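Local coordinates for protein SmhB (Serratia marcescens, PDB 6ZZ5) that is the B component of Smh, a tripartite alpha-pore-forming toxin of Serratia marcescens, here in its soluble form, and probably helps to build the membrane pore, at residues 13-18 and 73-78; 84-89 and 319-324; 293-298 and 310-315. All coordinates share one frame; numbering follows the deposited sequence.

Three contacts between helices run outward from the middle of the SmhB bundle. The centre of contact 1 lies about 10 Å from the centre of the chain, those of contacts 2 and 3 about 27 and 35 Å. All four touching residues of contact 1 are buried; N87 in contact 2 and L312 in contact 3 are partly exposed. Helix 44-92 serves contacts 1 and 2, and helix 321-336, a partner in contact 2, also flanks contact 1. Contacts 2 and 3 meet directly, F313 packing on Q86 and I89. The chemistry changes along the way: a water between amides in contact 1, amides against valine methyls in contact 2, and hydrocarbon alone between the segments of contact 3.

Contact 1: 13-18 and 73-78; sequences NAQSSQ and IRNVTN
S16 and V76 make the tight half of this contact, where helix 4-30 passes helix 44-92. The hydroxyl of S16 meets one branch of the valine, OG lying 3.5 Å from V76 CG2. This is a polar atom resting against a methyl. With OG set beside the backbone nitrogen (chi1 -64°), the S16 hydroxyl turns back along its own helix and hydrogen-bonds to the carbonyl oxygen of M12, so its polarity is met within that helix while its outer surface packs on the valine. The backbones can draw near here: the CA atoms of S16 and I73 are 7.7 Å apart, and the I73 side chain leaves in another direction, to pack on M335.

The looser half belongs to the amides of Q15 and N75. With CG anti to the backbone nitrogen (chi1 -173°) and the chain extended beyond it, Q15 points its amide at helix 44-92, yet its OE1 stops 3.6 Å from N75 ND2. The two amide planes are turned 77° apart, and a water spans the gap. This water donates to Q15 OE1 at 2.9 Å and accepts from N75 ND2 at 2.9 Å. The other end of the asparagine amide is also occupied, since N75 OD1 accepts from the indole NH of W285 on helix 252-300. With partners at both ends, the flip of the N75 amide is defined.

Both segments lie in the part of the chain that matches the Bacillus haemolytic enterotoxin (HBL) family, known for such long, largely helical bundles. They bury just 98 Å² between them, with helices 252-300 and 321-336 packed alongside. The S16 hydroxyl, Q15 OE1 and the N75 amide all have partners, in the same helix, in a third helix or in the bridging water, which probably lowers the cost of burying them.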
ATOM      1  N   ASN A  13       2.740   9.023  -7.153  1.00 18.33           N
ATOM      2  CA  ASN A  13       3.071   9.318  -5.741  1.00 18.18           C
ATOM      3  C   ASN A  13       2.095   8.539  -4.828  1.00 21.02           C
ATOM      4  O   ASN A  13       2.590   7.905  -3.861  1.00 16.57           O
ATOM      5  CB  ASN A  13       3.031  10.809  -5.419  1.00 20.46           C
ATOM      6  CG  ASN A  13       4.169  11.600  -6.052  1.00 19.48           C
ATOM      7  OD1 ASN A  13       5.164  11.024  -6.495  1.00 17.24           O
ATOM      8  ND2 ASN A  13       4.037  12.922  -6.039  1.00 19.84           N
ATOM      9  N   ALA A  14       0.791   8.550  -5.140  1.00 16.43           N
ATOM     10  CA  ALA A  14      -0.250   7.935  -4.277  1.00 18.01           C
ATOM     11  C   ALA A  14      -0.109   6.411  -4.319  1.00 21.71           C
ATOM     12  O   ALA A  14      -0.176   5.780  -3.260  1.00 19.66           O
ATOM     13  CB  ALA A  14      -1.627   8.390  -4.688  1.00 18.54           C
ATOM     14  N   GLN A  15       0.154   5.821  -5.497  1.00 15.51           N
ATOM     15  CA  GLN A  15       0.172   4.362  -5.600  1.00 16.57           C
ATOM     16  C   GLN A  15       1.444   3.843  -4.948  1.00 14.52           C
ATOM     17  O   GLN A  15       1.377   2.821  -4.301  1.00 14.09           O
ATOM     18  CB  GLN A  15       0.162   3.875  -7.028  1.00 18.06           C
ATOM     19  CG  GLN A  15       0.010   2.383  -7.127  1.00 16.80           C
ATOM     20  CD  GLN A  15      -0.197   1.888  -8.543  1.00 19.38           C
ATOM     21  OE1 GLN A  15       0.490   2.250  -9.484  1.00 17.23           O
ATOM     22  NE2 GLN A  15      -1.119   0.963  -8.682  1.00 16.66           N
ATOM     23  N   SER A  16       2.583   4.535  -5.191  1.00 14.79           N
ATOM     24  CA  SER A  16       3.900   4.164  -4.624  1.00 17.91           C
ATOM     25  C   SER A  16       3.899   4.195  -3.082  1.00 18.55           C
ATOM     26  O   SER A  16       4.416   3.260  -2.446  1.00 17.09           O
ATOM     27  CB  SER A  16       4.960   5.043  -5.217  1.00 16.84           C
ATOM     28  OG  SER A  16       4.998   4.742  -6.610  1.00 23.04           O
ATOM     29  N   SER A  17       3.339   5.228  -2.494  1.00 16.37           N
ATOM     30  CA  SER A  17       3.302   5.399  -1.021  1.00 17.29           C
ATOM     31  C   SER A  17       2.358   4.333  -0.445  1.00 20.21           C
ATOM     32  O   SER A  17       2.764   3.630   0.488  1.00 18.24           O
ATOM     33  CB  SER A  17       2.879   6.801  -0.641  1.00 16.37           C
ATOM     34  OG  SER A  17       1.684   7.146  -1.262  1.00 23.82           O
ATOM     35  N   GLN A  18       1.206   4.135  -1.076  1.00 19.80           N
ATOM     36  CA  GLN A  18       0.243   3.105  -0.600  1.00 17.87           C
ATOM     37  C   GLN A  18       0.854   1.712  -0.715  1.00 17.78           C
ATOM     38  O   GLN A  18       0.640   0.896   0.200  1.00 16.65           O
ATOM     39  CB  GLN A  18      -1.096   3.192  -1.324  1.00 16.94           C
ATOM     40  CG  GLN A  18      -2.204   2.460  -0.581  1.00 17.46           C
ATOM     41  CD  GLN A  18      -2.188   0.979  -0.864  1.00 16.89           C
ATOM     42  OE1 GLN A  18      -1.789   0.526  -1.943  1.00 16.69           O
ATOM     43  NE2 GLN A  18      -2.668   0.202   0.105  1.00 13.64           N
ATOM     44  N   ILE A  73       6.092  -1.333  -9.097  1.00 18.71           N
ATOM     45  CA  ILE A  73       7.440  -0.791  -9.387  1.00 20.40           C
ATOM     46  C   ILE A  73       7.599  -0.647 -10.900  1.00 22.19           C
ATOM     47  O   ILE A  73       8.156   0.378 -11.373  1.00 19.59           O
ATOM     48  CB  ILE A  73       8.528  -1.655  -8.729  1.00 26.89           C
ATOM     49  CG1 ILE A  73       8.378  -1.595  -7.195  1.00 30.51           C
ATOM     50  CG2 ILE A  73       9.904  -1.214  -9.194  1.00 25.56           C
ATOM     51  CD1 ILE A  73       9.192  -2.638  -6.449  1.00 34.79           C
ATOM     52  N   ARG A  74       7.129  -1.649 -11.625  1.00 16.14           N
ATOM     53  CA  ARG A  74       7.171  -1.634 -13.091  1.00 16.56           C
ATOM     54  C   ARG A  74       6.463  -0.366 -13.593  1.00 21.43           C
ATOM     55  O   ARG A  74       6.984   0.256 -14.567  1.00 18.93           O
ATOM     56  CB  ARG A  74       6.588  -2.950 -13.600  1.00 23.83           C
ATOM     57  CG  ARG A  74       6.341  -2.989 -15.089  1.00 30.11           C
ATOM     58  CD  ARG A  74       7.656  -2.909 -15.802  1.00 37.38           C
ATOM     59  NE  ARG A  74       8.533  -4.022 -15.482  1.00 52.23           N
ATOM     60  CZ  ARG A  74       9.815  -4.088 -15.845  1.00 69.73           C
ATOM     61  NH1 ARG A  74      10.537  -5.155 -15.536  1.00 63.56           N
ATOM     62  NH2 ARG A  74      10.361  -3.081 -16.511  1.00 50.37           N
ATOM     63  N   ASN A  75       5.311  -0.017 -12.986  1.00 17.89           N
ATOM     64  CA  ASN A  75       4.514   1.136 -13.423  1.00 15.29           C
ATOM     65  C   ASN A  75       5.421   2.367 -13.299  1.00 16.45           C
ATOM     66  O   ASN A  75       5.405   3.233 -14.193  1.00 15.57           O
ATOM     67  CB  ASN A  75       3.252   1.337 -12.605  1.00 16.69           C
ATOM     68  CG  ASN A  75       2.528   2.584 -13.053  1.00 17.82           C
ATOM     69  OD1 ASN A  75       1.975   2.583 -14.142  1.00 19.45           O
ATOM     70  ND2 ASN A  75       2.492   3.607 -12.211  1.00 16.94           N
ATOM     71  N   VAL A  76       6.176   2.480 -12.210  1.00 14.61           N
ATOM     72  CA  VAL A  76       7.039   3.671 -12.006  1.00 16.18           C
ATOM     73  C   VAL A  76       8.099   3.678 -13.118  1.00 15.62           C
ATOM     74  O   VAL A  76       8.413   4.785 -13.620  1.00 16.43           O
ATOM     75  CB  VAL A  76       7.678   3.691 -10.599  1.00 16.11           C
ATOM     76  CG1 VAL A  76       8.661   4.818 -10.487  1.00 21.61           C
ATOM     77  CG2 VAL A  76       6.640   3.760  -9.503  1.00 18.59           C
ATOM     78  N   THR A  77       8.713   2.555 -13.424  1.00 15.72           N
ATOM     79  CA  THR A  77       9.693   2.437 -14.540  1.00 20.52           C
ATOM     80  C   THR A  77       9.033   2.864 -15.870  1.00 18.28           C
ATOM     81  O   THR A  77       9.670   3.530 -16.714  1.00 17.54           O
ATOM     82  CB  THR A  77      10.225   0.999 -14.667  1.00 23.24           C
ATOM     83  OG1 THR A  77      10.776   0.715 -13.376  1.00 20.34           O
ATOM     84  CG2 THR A  77      11.259   0.847 -15.770  1.00 28.17           C
ATOM     85  N   ASN A  78       7.786   2.488 -16.071  1.00 18.95           N
ATOM     86  CA  ASN A  78       7.045   2.814 -17.331  1.00 20.39           C
ATOM     87  C   ASN A  78       6.827   4.321 -17.405  1.00 20.09           C
ATOM     88  O   ASN A  78       6.955   4.865 -18.481  1.00 18.55           O
ATOM     89  CB  ASN A  78       5.699   2.083 -17.408  1.00 16.62           C
ATOM     90  CG  ASN A  78       5.857   0.597 -17.566  1.00 19.41           C
ATOM     91  OD1 ASN A  78       6.941   0.141 -17.913  1.00 17.98           O
ATOM     92  ND2 ASN A  78       4.788  -0.158 -17.358  1.00 19.32           N
TER
HETATM   93  O   HOH W   1       3.136   3.481  -9.397  1.00 25.41           O

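Contact 2: 84-89 and 319-324. With EDO (1,2-ethanediol), chain I.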
ATOM      1  N   GLU A  84      10.908  10.008 -20.472  1.00 16.23           N
ATOM      2  CA  GLU A  84      12.201  10.065 -21.192  1.00 16.46           C
ATOM      3  C   GLU A  84      11.935  10.089 -22.718  1.00 17.93           C
ATOM      4  O   GLU A  84      12.589  10.816 -23.446  1.00 16.30           O
ATOM      5  CB  GLU A  84      13.141   8.913 -20.789  1.00 16.34           C
ATOM      6  CG  GLU A  84      13.684   9.025 -19.384  1.00 21.47           C
ATOM      7  CD  GLU A  84      14.656  10.175 -19.148  1.00 24.60           C
ATOM      8  OE1 GLU A  84      14.963  10.894 -20.120  1.00 23.50           O
ATOM      9  OE2 GLU A  84      15.135  10.312 -17.978  1.00 24.28           O
ATOM     10  N   THR A  85      11.004   9.297 -23.194  1.00 17.06           N
ATOM     11  CA  THR A  85      10.647   9.262 -24.633  1.00 17.11           C
ATOM     12  C   THR A  85       9.993  10.613 -24.998  1.00 18.61           C
ATOM     13  O   THR A  85      10.295  11.136 -26.072  1.00 17.83           O
ATOM     14  CB  THR A  85       9.707   8.101 -24.908  1.00 19.89           C
ATOM     15  OG1 THR A  85      10.384   6.887 -24.558  1.00 21.62           O
ATOM     16  CG2 THR A  85       9.317   8.060 -26.363  1.00 19.59           C
ATOM     17  N   GLN A  86       9.167  11.171 -24.136  1.00 17.17           N
ATOM     18  CA  GLN A  86       8.530  12.477 -24.405  1.00 17.79           C
ATOM     19  C   GLN A  86       9.636  13.528 -24.474  1.00 19.10           C
ATOM     20  O   GLN A  86       9.582  14.373 -25.375  1.00 19.52           O
ATOM     21  CB  GLN A  86       7.428  12.798 -23.420  1.00 16.91           C
ATOM     22  CG  GLN A  86       6.619  14.021 -23.841  1.00 17.84           C
ATOM     23  CD  GLN A  86       5.557  14.427 -22.852  1.00 19.44           C
ATOM     24  OE1 GLN A  86       4.485  13.819 -22.800  1.00 18.68           O
ATOM     25  NE2 GLN A  86       5.860  15.446 -22.065  1.00 17.89           N
ATOM     26  N   ASN A  87      10.608  13.489 -23.571  1.00 16.32           N
ATOM     27  CA  ASN A  87      11.733  14.469 -23.621  1.00 18.39           C
ATOM     28  C   ASN A  87      12.575  14.261 -24.891  1.00 18.11           C
ATOM     29  O   ASN A  87      13.168  15.245 -25.408  1.00 19.59           O
ATOM     30  CB  ASN A  87      12.611  14.441 -22.370  1.00 18.03           C
ATOM     31  CG  ASN A  87      12.106  15.353 -21.269  1.00 18.45           C
ATOM     32  OD1 ASN A  87      11.106  16.086 -21.447  1.00 19.64           O
ATOM     33  ND2 ASN A  87      12.783  15.270 -20.115  1.00 13.85           N
ATOM     34  N   LEU A  88      12.767  13.028 -25.320  1.00 17.60           N
ATOM     35  CA  LEU A  88      13.494  12.752 -26.581  1.00 22.47           C
ATOM     36  C   LEU A  88      12.777  13.470 -27.745  1.00 21.50           C
ATOM     37  O   LEU A  88      13.429  14.215 -28.457  1.00 19.85           O
ATOM     38  CB  LEU A  88      13.555  11.242 -26.798  1.00 21.42           C
ATOM     39  CG  LEU A  88      14.185  10.773 -28.110  1.00 28.36           C
ATOM     40  CD1 LEU A  88      15.644  11.161 -28.172  1.00 30.04           C
ATOM     41  CD2 LEU A  88      14.055   9.265 -28.216  1.00 30.13           C
ATOM     42  N   ILE A  89      11.466  13.303 -27.869  1.00 19.33           N
ATOM     43  CA  ILE A  89      10.618  14.022 -28.884  1.00 22.01           C
ATOM     44  C   ILE A  89      10.843  15.523 -28.750  1.00 21.14           C
ATOM     45  O   ILE A  89      11.137  16.184 -29.768  1.00 18.48           O
ATOM     46  CB  ILE A  89       9.122  13.675 -28.698  1.00 26.23           C
ATOM     47  CG1 ILE A  89       8.837  12.212 -29.021  1.00 31.50           C
ATOM     48  CG2 ILE A  89       8.195  14.588 -29.452  1.00 24.19           C
ATOM     49  CD1 ILE A  89       9.462  11.715 -30.237  1.00 30.07           C
ATOM     50  N   THR A 319       8.541  22.385 -18.214  1.00 25.27           N
ATOM     51  CA  THR A 319       7.557  22.778 -17.162  1.00 34.43           C
ATOM     52  C   THR A 319       7.377  21.659 -16.134  1.00 35.21           C
ATOM     53  O   THR A 319       7.845  21.877 -15.045  1.00 38.44           O
ATOM     54  CB  THR A 319       6.217  23.271 -17.744  1.00 30.00           C
ATOM     55  OG1 THR A 319       5.633  22.256 -18.539  1.00 42.83           O
ATOM     56  CG2 THR A 319       6.388  24.518 -18.555  1.00 32.34           C
ATOM     57  N   SER A 320       6.731  20.527 -16.419  1.00 35.49           N
ATOM     58  CA  SER A 320       6.445  19.557 -15.328  1.00 42.72           C
ATOM     59  C   SER A 320       7.152  18.216 -15.554  1.00 32.42           C
ATOM     60  O   SER A 320       6.947  17.317 -14.714  1.00 32.49           O
ATOM     61  CB  SER A 320       4.959  19.404 -15.063  1.00 49.51           C
ATOM     62  OG  SER A 320       4.747  18.782 -13.796  1.00 63.82           O
ATOM     63  N   VAL A 321       8.000  18.047 -16.597  1.00 20.58           N
ATOM     64  CA  VAL A 321       8.535  16.683 -16.843  1.00 17.97           C
ATOM     65  C   VAL A 321       9.667  16.403 -15.842  1.00 23.07           C
ATOM     66  O   VAL A 321       9.769  15.275 -15.339  1.00 20.06           O
ATOM     67  CB  VAL A 321       8.904  16.467 -18.306  1.00 19.18           C
ATOM     68  CG1 VAL A 321       9.580  15.149 -18.491  1.00 18.38           C
ATOM     69  CG2 VAL A 321       7.636  16.607 -19.154  1.00 22.28           C
ATOM     70  N   THR A 322      10.442  17.390 -15.480  1.00 21.52           N
ATOM     71  CA  THR A 322      11.647  17.167 -14.661  1.00 24.22           C
ATOM     72  C   THR A 322      11.215  16.677 -13.272  1.00 26.30           C
ATOM     73  O   THR A 322      11.851  15.777 -12.724  1.00 22.48           O
ATOM     74  CB  THR A 322      12.512  18.425 -14.592  1.00 26.82           C
ATOM     75  OG1 THR A 322      13.068  18.566 -15.913  1.00 24.10           O
ATOM     76  CG2 THR A 322      13.602  18.243 -13.576  1.00 25.65           C
ATOM     77  N   LYS A 323      10.136  17.230 -12.756  1.00 22.75           N
ATOM     78  CA  LYS A 323       9.629  16.849 -11.419  1.00 23.08           C
ATOM     79  C   LYS A 323       9.166  15.380 -11.459  1.00 23.36           C
ATOM     80  O   LYS A 323       9.470  14.618 -10.551  1.00 20.24           O
ATOM     81  CB  LYS A 323       8.543  17.849 -11.017  1.00 26.92           C
ATOM     82  CG  LYS A 323       7.722  17.482  -9.774  1.00 32.44           C
ATOM     83  CD  LYS A 323       6.627  18.513  -9.493  1.00 42.89           C
ATOM     84  CE  LYS A 323       5.672  18.619 -10.672  1.00 57.87           C
ATOM     85  NZ  LYS A 323       4.516  19.500 -10.395  1.00 73.44           N
ATOM     86  N   VAL A 324       8.483  14.953 -12.506  1.00 19.06           N
ATOM     87  CA  VAL A 324       8.031  13.568 -12.631  1.00 18.71           C
ATOM     88  C   VAL A 324       9.249  12.665 -12.764  1.00 21.47           C
ATOM     89  O   VAL A 324       9.294  11.597 -12.078  1.00 21.26           O
ATOM     90  CB  VAL A 324       7.027  13.367 -13.768  1.00 24.14           C
ATOM     91  CG1 VAL A 324       6.645  11.916 -13.828  1.00 27.09           C
ATOM     92  CG2 VAL A 324       5.825  14.274 -13.562  1.00 25.53           C
TER
HETATM   93  C1  EDO I 407       2.066  16.507 -24.100  1.00 41.36           C
HETATM   94  O1  EDO I 407       1.372  17.508 -23.374  1.00 53.87           O
HETATM   95  C2  EDO I 407       1.742  15.153 -23.608  1.00 42.26           C
HETATM   96  O2  EDO I 407       2.126  14.981 -22.257  1.00 43.02           O
HETATM   97  O   HOH W   2      12.234  17.597 -18.231  1.00 30.42           O
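V321 offers both its methyls to a pair of successive amides, N87 and Q86, on helix 44-92. N87 approaches from the opposite direction and sets the end of its amide on one branch, with OD1 3.5 Å and ND2 3.6 Å from V321 CG1. The other branch, CG2, lies 3.6 Å from Q86 NE2, and the two side chains cross obliquely. CG1 is anti to the backbone nitrogen of V321 (chi1 174°), a rotation that shares the two methyls between the two amides.

Beside this packing runs a polar link. A water accepts from N87 ND2 at 3.0 Å and is hydrogen-bonded to T322 OG1 at 2.6 Å, joining the helices a second time. V321 and T322 lie near the start of helix 321-336, which follows helix 306-319 in the chain; in this alpha-helical bundle, residues on both sides of the join, S317 and V321, pack against N87 of helix 44-92.

Further out, Q86 OE1 is held from two quarters. Y82, one turn back, hydrogen-bonds to it through its hydroxyl, and an ethanediol, probably from the crystallisation liquor, donates to it from O2 at 2.7 Å. The same ethanediol is hydrogen-bonded to E291 of helix 252-300. With OE1 so engaged, NE2 is left facing the valine. L325, one turn beyond V321, also touches N87.

Contact 3: 293-298 and 310-315. With SO4 (sulfate ion), chain D.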
ATOM      1  N   GLU A 293      -3.515  10.650 -28.566  1.00 19.43           N
ATOM      2  CA  GLU A 293      -4.377  10.228 -29.694  1.00 21.68           C
ATOM      3  C   GLU A 293      -5.061  11.455 -30.303  1.00 20.14           C
ATOM      4  O   GLU A 293      -5.119  11.529 -31.524  1.00 20.78           O
ATOM      5  CB  GLU A 293      -5.412   9.183 -29.267  1.00 24.31           C
ATOM      6  CG  GLU A 293      -4.771   7.818 -29.049  1.00 29.71           C
ATOM      7  CD  GLU A 293      -5.580   6.781 -28.280  1.00 45.86           C
ATOM      8  OE1 GLU A 293      -6.742   7.058 -27.991  1.00 37.10           O
ATOM      9  OE2 GLU A 293      -5.011   5.696 -27.952  1.00 49.81           O
ATOM     10  N   THR A 294      -5.544  12.382 -29.480  1.00 20.49           N
ATOM     11  CA  THR A 294      -6.193  13.620 -29.973  1.00 23.84           C
ATOM     12  C   THR A 294      -5.206  14.467 -30.786  1.00 21.19           C
ATOM     13  O   THR A 294      -5.609  14.980 -31.878  1.00 21.23           O
ATOM     14  CB  THR A 294      -6.875  14.382 -28.838  1.00 25.63           C
ATOM     15  OG1 THR A 294      -7.748  13.423 -28.255  1.00 21.88           O
ATOM     16  CG2 THR A 294      -7.729  15.525 -29.342  1.00 25.25           C
ATOM     17  N   LEU A 295      -3.987  14.636 -30.304  1.00 20.36           N
ATOM     18  CA  LEU A 295      -2.946  15.379 -31.042  1.00 21.84           C
ATOM     19  C   LEU A 295      -2.747  14.745 -32.417  1.00 21.68           C
ATOM     20  O   LEU A 295      -2.674  15.488 -33.436  1.00 19.70           O
ATOM     21  CB  LEU A 295      -1.650  15.411 -30.234  1.00 21.91           C
ATOM     22  CG  LEU A 295      -1.718  16.209 -28.921  1.00 23.67           C
ATOM     23  CD1 LEU A 295      -0.475  15.955 -28.100  1.00 22.08           C
ATOM     24  CD2 LEU A 295      -1.886  17.711 -29.142  1.00 24.45           C
ATOM     25  N   ASN A 296      -2.606  13.421 -32.457  1.00 25.99           N
ATOM     26  CA  ASN A 296      -2.341  12.632 -33.693  1.00 24.47           C
ATOM     27  C   ASN A 296      -3.472  12.857 -34.707  1.00 21.35           C
ATOM     28  O   ASN A 296      -3.194  13.223 -35.826  1.00 23.62           O
ATOM     29  CB  ASN A 296      -2.169  11.140 -33.354  1.00 22.64           C
ATOM     30  CG  ASN A 296      -1.566  10.389 -34.526  1.00 25.96           C
ATOM     31  OD1 ASN A 296      -1.236  10.983 -35.539  1.00 24.42           O
ATOM     32  ND2 ASN A 296      -1.271   9.127 -34.344  1.00 28.59           N
ATOM     33  N   ALA A 297      -4.727  12.691 -34.289  1.00 22.70           N
ATOM     34  CA  ALA A 297      -5.932  12.920 -35.119  1.00 22.44           C
ATOM     35  C   ALA A 297      -5.987  14.385 -35.579  1.00 22.84           C
ATOM     36  O   ALA A 297      -6.226  14.647 -36.793  1.00 24.46           O
ATOM     37  CB  ALA A 297      -7.205  12.493 -34.354  1.00 22.72           C
ATOM     38  N   ASN A 298      -5.678  15.317 -34.692  1.00 21.32           N
ATOM     39  CA  ASN A 298      -5.810  16.767 -34.962  1.00 22.67           C
ATOM     40  C   ASN A 298      -4.742  17.212 -35.966  1.00 20.82           C
ATOM     41  O   ASN A 298      -5.001  18.050 -36.853  1.00 20.82           O
ATOM     42  CB  ASN A 298      -5.822  17.564 -33.656  1.00 23.38           C
ATOM     43  CG  ASN A 298      -7.204  17.572 -33.024  1.00 26.36           C
ATOM     44  OD1 ASN A 298      -8.163  17.208 -33.673  1.00 29.60           O
ATOM     45  ND2 ASN A 298      -7.306  17.908 -31.752  1.00 24.93           N
ATOM     46  N   ARG A 310       5.491  21.888 -31.729  1.00 20.89           N
ATOM     47  CA  ARG A 310       6.752  22.464 -31.216  1.00 21.94           C
ATOM     48  C   ARG A 310       6.486  23.190 -29.888  1.00 22.26           C
ATOM     49  O   ARG A 310       7.204  22.887 -28.914  1.00 20.34           O
ATOM     50  CB  ARG A 310       7.397  23.338 -32.279  1.00 22.61           C
ATOM     51  CG  ARG A 310       7.812  22.546 -33.500  1.00 23.01           C
ATOM     52  CD  ARG A 310       8.807  23.290 -34.385  1.00 24.31           C
ATOM     53  NE  ARG A 310       8.031  24.114 -35.258  1.00 24.78           N
ATOM     54  CZ  ARG A 310       7.700  23.856 -36.527  1.00 31.71           C
ATOM     55  NH1 ARG A 310       8.121  22.790 -37.187  1.00 28.82           N
ATOM     56  NH2 ARG A 310       6.928  24.712 -37.149  1.00 26.45           N
ATOM     57  N   GLN A 311       5.493  24.089 -29.847  1.00 25.13           N
ATOM     58  CA  GLN A 311       5.138  24.874 -28.634  1.00 26.31           C
ATOM     59  C   GLN A 311       4.839  23.889 -27.501  1.00 23.22           C
ATOM     60  O   GLN A 311       5.377  24.049 -26.375  1.00 21.95           O
ATOM     61  CB  GLN A 311       3.942  25.814 -28.881  1.00 27.33           C
ATOM     62  CG  GLN A 311       3.609  26.813 -27.758  1.00 51.54           C
ATOM     63  CD  GLN A 311       2.965  26.290 -26.473  1.00 83.38           C
ATOM     64  OE1 GLN A 311       2.141  25.350 -26.486  1.00 48.54           O
ATOM     65  NE2 GLN A 311       3.349  26.883 -25.330  1.00 47.24           N
ATOM     66  N   LEU A 312       3.988  22.895 -27.763  1.00 22.73           N
ATOM     67  CA  LEU A 312       3.460  22.020 -26.706  1.00 23.24           C
ATOM     68  C   LEU A 312       4.587  21.175 -26.118  1.00 20.28           C
ATOM     69  O   LEU A 312       4.696  21.089 -24.874  1.00 20.08           O
ATOM     70  CB  LEU A 312       2.376  21.142 -27.302  1.00 22.63           C
ATOM     71  CG  LEU A 312       1.752  20.178 -26.293  1.00 31.65           C
ATOM     72  CD1 LEU A 312       0.970  20.943 -25.259  1.00 29.00           C
ATOM     73  CD2 LEU A 312       0.851  19.213 -27.017  1.00 36.15           C
ATOM     74  N   PHE A 313       5.419  20.600 -26.961  1.00 22.61           N
ATOM     75  CA  PHE A 313       6.493  19.678 -26.522  1.00 20.59           C
ATOM     76  C   PHE A 313       7.682  20.467 -25.962  1.00 20.77           C
ATOM     77  O   PHE A 313       8.290  19.965 -25.014  1.00 22.74           O
ATOM     78  CB  PHE A 313       6.849  18.698 -27.638  1.00 18.66           C
ATOM     79  CG  PHE A 313       5.866  17.561 -27.700  1.00 21.84           C
ATOM     80  CD1 PHE A 313       6.010  16.467 -26.882  1.00 22.18           C
ATOM     81  CD2 PHE A 313       4.758  17.600 -28.530  1.00 19.29           C
ATOM     82  CE1 PHE A 313       5.108  15.411 -26.947  1.00 27.15           C
ATOM     83  CE2 PHE A 313       3.836  16.573 -28.559  1.00 22.78           C
ATOM     84  CZ  PHE A 313       4.003  15.467 -27.769  1.00 21.74           C
ATOM     85  N   LEU A 314       8.033  21.633 -26.488  1.00 19.16           N
ATOM     86  CA  LEU A 314       9.097  22.425 -25.817  1.00 20.41           C
ATOM     87  C   LEU A 314       8.610  22.812 -24.427  1.00 18.97           C
ATOM     88  O   LEU A 314       9.316  22.524 -23.506  1.00 17.98           O
ATOM     89  CB  LEU A 314       9.487  23.640 -26.638  1.00 20.67           C
ATOM     90  CG  LEU A 314      10.227  23.368 -27.953  1.00 24.25           C
ATOM     91  CD1 LEU A 314      10.255  24.599 -28.840  1.00 26.80           C
ATOM     92  CD2 LEU A 314      11.649  22.912 -27.693  1.00 23.82           C
ATOM     93  N   THR A 315       7.405  23.396 -24.280  1.00 20.32           N
ATOM     94  CA  THR A 315       6.846  23.782 -22.960  1.00 20.09           C
ATOM     95  C   THR A 315       6.764  22.564 -22.022  1.00 19.03           C
ATOM     96  O   THR A 315       7.170  22.698 -20.805  1.00 19.01           O
ATOM     97  CB  THR A 315       5.522  24.541 -23.161  1.00 21.22           C
ATOM     98  OG1 THR A 315       5.909  25.626 -24.014  1.00 22.17           O
ATOM     99  CG2 THR A 315       4.897  25.036 -21.877  1.00 23.49           C
TER
HETATM  100  S   SO4 D 402       6.271  23.275 -40.672  1.00 42.55           S
HETATM  101  O1  SO4 D 402       6.799  22.096 -40.013  1.00 49.28           O
HETATM  102  O2  SO4 D 402       7.178  23.702 -41.694  1.00 63.93           O
HETATM  103  O3  SO4 D 402       6.103  24.320 -39.706  1.00 35.68           O
HETATM  104  O4  SO4 D 402       4.987  22.973 -41.242  1.00 40.00           O
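L295 CD1 comes obliquely upon the F313 ring, 4.4 Å from CE2. Q86 and I89 of helix 44-92 and L106 of helix 99-151 also touch F313. The second flat group, the guanidinium of R310, takes a sulfate at its edge, with the sulfur in its plane. Two nearly straight bonds hold this ion, from NH2 to O3 at 2.7 Å (176°) and from NH1 to O1 at 3.2 Å (166°). The sulfate probably comes from the crystallisation liquor, and R310 takes no part in the touch with segment 293-298.

The main touch between the segments is between L295 and L312, which reach toward each other tip to tip. L295 CD1 lies 3.7 Å from L312 CD2, and L295 CD2 lies 3.8 Å from the same methyl. The backbones are well separated, the nearest CA atoms, those of L295 and L312, being 10.2 Å apart, and the gap is bridged by the ends of the two side chains. L312 manages this with CG anti to its backbone nitrogen (chi1 180°).

In the fold these are two successive helices joined by a short loop, helix 306-319 folding back beside helix 252-300. I304 in that loop packs on L295 and shares backbone hydrogen bonding with N298, tying the loop to the leucine. Within the returning helix, Q311 O accepts from both T315 N and T315 OG1, which approach from opposite faces of the carbonyl plane, the hydroxyl at 2.9 Å.

Apolar contact of methyls with one another and with the ring is thus what joins the two segments, over 93 Å². The loop and the neighbours of F313 add further contacts around it. Such undirected contact probably sets little of the helix orientation by itself.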